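Local coordinates for protein 2-hydroxyisobutyryl-CoA synthetase (Aquincola tertiaricarbonis, PDB 6HDY) that belongs to the ANL superfamily of AMP-binding enzymes, with a large AMP-binding region followed by a smaller C-terminal domain, at residues E385-L390 with G398-V403; R441-T444 with R449-V452. All blocks are in the same frame, centred on the assembly; numbering follows the deposited sequence.

In the fold
Two helices on one mixed sheet illustrate how a small alpha/beta domain is put together, here the C-terminal domain of an ANL-superfamily protein. Contact 1 sets helix 383-391 on the inner strand 399-403 and is largely buried; contact 2 sets helix 428-446 against an outer strand of the sheet, 450-454, and is only partly so. Their chemistry follows that difference. The first relies on apolar branches and a histidine ring, with no direct hydrogen bond across it, whereas the second joins a small apolar patch to a polar bond on its more exposed side. The centres lie about 11 Å apart, and the two contacts touch through Leu390 CD2 and Val442 CG2, 4.1 Å apart.

Contact 1. Residues E385-L390 with G398-V403; sequences EIDAAL and GEHRIV
Leu390, Ile386 and Asp387 of helix 383-391 gather round His400 on strand 399-403, a helix-on-sheet packing within the alpha/beta C-terminal domain of the ANL superfamily. The axes of segments 385-390 and 399-403 come within 9.9 Å and run roughly antiparallel, at 147°.

The ring supplies a CH-pi contact. Leu390 CD1 sits over one face, 3.6 Å from the centroid of the His400 ring and displaced toward its rim. With chi1 at 71°, His400 CG lies between the backbone N and the carbonyl carbon, and the imidazole leans out to the helix. Its ND1 is hydrogen-bonded to Tyr396 OH, which should help fix the ring's rotation.

Van der Waals contacts continue along the helix. Ile386 sends CG2 obliquely to His400 NE2, at 3.7 Å, while its CD1 meets Ile402 CD1 tip to tip, at 3.8 Å; Leu413 and Leu415 of the neighbouring strand touch both isoleucines.

The polar part of the contact centres on Asp387. Its OD1 lies at the ring edge, near its plane, 3.5 Å from His400 CE1, and the carboxylate is turned 34° from the ring. A water donates to the same Asp387 OD1 at 2.6 Å and, weakly, to Gly398 O at 3.5 Å.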
loop_
_atom_site.group_PDB
_atom_site.type_symbol
_atom_site.label_atom_id
_atom_site.label_comp_id
_atom_site.label_asym_id
_atom_site.label_seq_id
_atom_site.Cartn_x
_atom_site.Cartn_y
_atom_site.Cartn_z
ATOM N N GLU A 385 3.233 19.641 -23.781
ATOM C CA GLU A 385 3.778 20.006 -25.107
ATOM C C GLU A 385 5.289 20.274 -25.003
ATOM O O GLU A 385 6.045 19.868 -25.880
ATOM C CB GLU A 385 3.041 21.212 -25.697
ATOM C CG GLU A 385 1.567 20.960 -26.007
ATOM C CD GLU A 385 0.749 22.198 -26.341
ATOM O OE1 GLU A 385 0.914 23.228 -25.652
ATOM O OE2 GLU A 385 -0.083 22.126 -27.274
ATOM N N ILE A 386 5.715 20.895 -23.880
ATOM C CA ILE A 386 7.111 21.190 -23.534
ATOM C C ILE A 386 7.848 19.885 -23.220
ATOM O O ILE A 386 8.954 19.671 -23.721
ATOM C CB ILE A 386 7.189 22.233 -22.385
ATOM C CG1 ILE A 386 6.722 23.616 -22.889
ATOM C CG2 ILE A 386 8.598 22.300 -21.750
ATOM C CD1 ILE A 386 6.154 24.509 -21.839
ATOM N N ASP A 387 7.212 19.008 -22.406
ATOM C CA ASP A 387 7.740 17.700 -22.039
ATOM C C ASP A 387 7.991 16.875 -23.294
ATOM O O ASP A 387 9.064 16.298 -23.411
ATOM C CB ASP A 387 6.755 16.967 -21.105
ATOM C CG ASP A 387 7.307 15.711 -20.466
ATOM O OD1 ASP A 387 8.487 15.724 -20.059
ATOM O OD2 ASP A 387 6.544 14.733 -20.326
ATOM N N ALA A 388 7.023 16.857 -24.249
ATOM C CA ALA A 388 7.106 16.138 -25.516
ATOM C C ALA A 388 8.264 16.626 -26.394
ATOM O O ALA A 388 9.012 15.794 -26.914
ATOM C CB ALA A 388 5.794 16.251 -26.280
ATOM N N ALA A 389 8.422 17.965 -26.544
ATOM C CA ALA A 389 9.465 18.554 -27.389
ATOM C C ALA A 389 10.856 18.257 -26.842
ATOM O O ALA A 389 11.734 17.867 -27.615
ATOM C CB ALA A 389 9.254 20.054 -27.524
ATOM N N LEU A 390 11.040 18.379 -25.510
ATOM C CA LEU A 390 12.326 18.111 -24.866
ATOM C C LEU A 390 12.756 16.643 -24.915
ATOM O O LEU A 390 13.937 16.367 -25.150
ATOM C CB LEU A 390 12.342 18.606 -23.419
ATOM C CG LEU A 390 12.344 20.109 -23.177
ATOM C CD1 LEU A 390 12.366 20.374 -21.726
ATOM C CD2 LEU A 390 13.571 20.791 -23.799
ATOM N N GLY A 398 16.502 14.348 -19.077
ATOM C CA GLY A 398 15.391 13.633 -18.451
ATOM C C GLY A 398 14.524 14.441 -17.507
ATOM O O GLY A 398 13.479 13.956 -17.081
ATOM N N GLU A 399 14.945 15.669 -17.166
ATOM C CA GLU A 399 14.178 16.562 -16.300
ATOM C C GLU A 399 14.278 18.000 -16.711
ATOM O O GLU A 399 15.254 18.412 -17.369
ATOM C CB GLU A 399 14.505 16.403 -14.797
ATOM C CG GLU A 399 13.605 15.401 -14.062
ATOM C CD GLU A 399 12.103 15.595 -14.161
ATOM O OE1 GLU A 399 11.647 16.735 -14.414
ATOM O OE2 GLU A 399 11.374 14.597 -13.972
ATOM N N HIS A 400 13.227 18.756 -16.347
ATOM C CA HIS A 400 13.084 20.192 -16.596
ATOM C C HIS A 400 12.010 20.751 -15.669
ATOM O O HIS A 400 11.246 19.983 -15.067
ATOM C CB HIS A 400 12.735 20.480 -18.073
ATOM C CG HIS A 400 11.341 20.090 -18.466
ATOM N ND1 HIS A 400 11.035 18.799 -18.860
ATOM C CD2 HIS A 400 10.212 20.842 -18.527
ATOM C CE1 HIS A 400 9.744 18.807 -19.153
ATOM N NE2 HIS A 400 9.205 20.008 -18.959
ATOM N N ARG A 401 11.967 22.081 -15.556
ATOM C CA ARG A 401 10.953 22.835 -14.831
ATOM C C ARG A 401 10.521 23.971 -15.751
ATOM O O ARG A 401 11.327 24.492 -16.537
ATOM C CB ARG A 401 11.477 23.431 -13.509
ATOM C CG ARG A 401 11.792 22.447 -12.367
ATOM C CD ARG A 401 10.580 21.876 -11.631
ATOM N NE ARG A 401 10.328 20.545 -12.147
ATOM C CZ ARG A 401 10.496 19.418 -11.472
ATOM N NH1 ARG A 401 10.772 19.443 -10.175
ATOM N NH2 ARG A 401 10.358 18.260 -12.079
ATOM N N ILE A 402 9.241 24.328 -15.676
ATOM C CA ILE A 402 8.659 25.463 -16.390
ATOM C C ILE A 402 8.391 26.493 -15.285
ATOM O O ILE A 402 7.779 26.140 -14.273
ATOM C CB ILE A 402 7.379 25.085 -17.175
ATOM C CG1 ILE A 402 7.592 23.835 -18.053
ATOM C CG2 ILE A 402 6.863 26.264 -17.988
ATOM C CD1 ILE A 402 6.307 23.074 -18.347
ATOM N N VAL A 403 8.961 27.709 -15.414
ATOM C CA VAL A 403 8.805 28.779 -14.423
ATOM C C VAL A 403 7.887 29.860 -15.012
ATOM O O VAL A 403 8.205 30.467 -16.040
ATOM C CB VAL A 403 10.145 29.325 -13.839
ATOM C CG1 VAL A 403 9.900 30.460 -12.858
ATOM C CG2 VAL A 403 10.949 28.212 -13.160
HETATM O O HOH W 1 10.713 14.857 -18.994
#

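Contact 2. Residues R441-T444 with R449-V452; sequences RVQT and RAKV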
loop_
_atom_site.group_PDB
_atom_site.type_symbol
_atom_site.label_atom_id
_atom_site.label_comp_id
_atom_site.label_asym_id
_atom_site.label_seq_id
_atom_site.Cartn_x
_atom_site.Cartn_y
_atom_site.Cartn_z
ATOM N N ARG A 441 14.296 24.504 -30.564
ATOM C CA ARG A 441 13.328 23.415 -30.752
ATOM C C ARG A 441 11.957 23.797 -30.168
ATOM O O ARG A 441 10.951 23.772 -30.883
ATOM C CB ARG A 441 13.854 22.088 -30.149
ATOM C CG ARG A 441 13.627 20.850 -31.027
ATOM C CD ARG A 441 14.937 20.282 -31.577
ATOM N NE ARG A 441 15.051 18.828 -31.399
ATOM C CZ ARG A 441 16.139 18.112 -31.682
ATOM N NH1 ARG A 441 17.225 18.700 -32.167
ATOM N NH2 ARG A 441 16.147 16.798 -31.482
ATOM N N VAL A 442 11.952 24.222 -28.893
ATOM C CA VAL A 442 10.778 24.657 -28.127
ATOM C C VAL A 442 10.085 25.840 -28.821
ATOM O O VAL A 442 8.859 25.833 -28.935
ATOM C CB VAL A 442 11.173 24.932 -26.648
ATOM C CG1 VAL A 442 10.040 25.578 -25.860
ATOM C CG2 VAL A 442 11.619 23.638 -25.966
ATOM N N GLN A 443 10.882 26.811 -29.349
ATOM C CA GLN A 443 10.382 27.974 -30.091
ATOM C C GLN A 443 9.674 27.544 -31.370
ATOM O O GLN A 443 8.590 28.037 -31.646
ATOM C CB GLN A 443 11.500 28.984 -30.414
ATOM C CG GLN A 443 11.977 29.793 -29.207
ATOM C CD GLN A 443 12.843 30.975 -29.566
ATOM O OE1 GLN A 443 13.912 31.181 -28.983
ATOM N NE2 GLN A 443 12.375 31.811 -30.486
ATOM N N THR A 444 10.270 26.607 -32.129
ATOM C CA THR A 444 9.712 26.072 -33.374
ATOM C C THR A 444 8.400 25.317 -33.092
ATOM O O THR A 444 7.456 25.413 -33.886
ATOM C CB THR A 444 10.741 25.137 -34.049
ATOM O OG1 THR A 444 12.052 25.692 -33.935
ATOM C CG2 THR A 444 10.411 24.837 -35.510
ATOM N N ARG A 449 8.990 32.680 -27.673
ATOM C CA ARG A 449 10.372 32.861 -27.217
ATOM C C ARG A 449 10.582 32.011 -25.962
ATOM O O ARG A 449 9.753 32.043 -25.049
ATOM C CB ARG A 449 10.688 34.363 -26.955
ATOM C CG ARG A 449 12.034 34.664 -26.254
ATOM C CD ARG A 449 13.267 34.614 -27.153
ATOM N NE ARG A 449 14.507 34.696 -26.372
ATOM C CZ ARG A 449 15.435 33.742 -26.312
ATOM N NH1 ARG A 449 15.286 32.616 -27.002
ATOM N NH2 ARG A 449 16.520 33.909 -25.568
ATOM N N ALA A 450 11.653 31.205 -25.952
ATOM C CA ALA A 450 11.949 30.342 -24.825
ATOM C C ALA A 450 13.363 30.563 -24.309
ATOM O O ALA A 450 14.326 30.301 -25.027
ATOM C CB ALA A 450 11.736 28.886 -25.207
ATOM N N LYS A 451 13.480 31.096 -23.083
ATOM C CA LYS A 451 14.746 31.286 -22.381
ATOM C C LYS A 451 15.052 29.977 -21.615
ATOM O O LYS A 451 14.211 29.506 -20.842
ATOM C CB LYS A 451 14.659 32.459 -21.405
ATOM C CG LYS A 451 14.931 33.813 -22.035
ATOM C CD LYS A 451 14.889 34.926 -20.991
ATOM C CE LYS A 451 15.450 36.229 -21.521
ATOM N NZ LYS A 451 15.299 37.328 -20.538
ATOM N N VAL A 452 16.236 29.379 -21.859
ATOM C CA VAL A 452 16.675 28.143 -21.213
ATOM C C VAL A 452 17.855 28.400 -20.274
ATOM O O VAL A 452 18.857 28.973 -20.679
ATOM C CB VAL A 452 17.009 27.013 -22.233
ATOM C CG1 VAL A 452 17.450 25.723 -21.525
ATOM C CG2 VAL A 452 15.838 26.728 -23.170
#
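Arg449 NH1 donates a hydrogen bond of 2.8 Å to Gln443 OE1, and a weak one to Ser439 OG one turn earlier on the same helix. The first bond is bent, with an N-H...O angle of 136°. Gln443 OE1 lies close to the guanidinium plane, at its edge, but the donor is tilted 32° from the plane of the amide carbonyl, and the two flat groups are turned 57° against each other. The side chains reach this meeting differently: Gln443 runs out extended beyond CG, whereas Arg449 bends at chi2, bringing its guanidinium back to the helix although its CB points away from it.

Helix 428-446 here turns back into strand 450-454, an edge strand of the mixed sheet in the C-terminal domain, so the contact closes a short helix-to-strand connection. Beneath the polar pair the aliphatic part of Gln443 lies alongside the backbone at Arg449 and Ala450, its CG 3.6 Å from Ala450 N. Deeper in, Val442 CG1 packs on Ala450 CB at 3.8 Å. Val442 also touches Leu413 and Leu415 of the adjoining strand, and Ala450 O accepts a hydrogen bond from Ser439 OG.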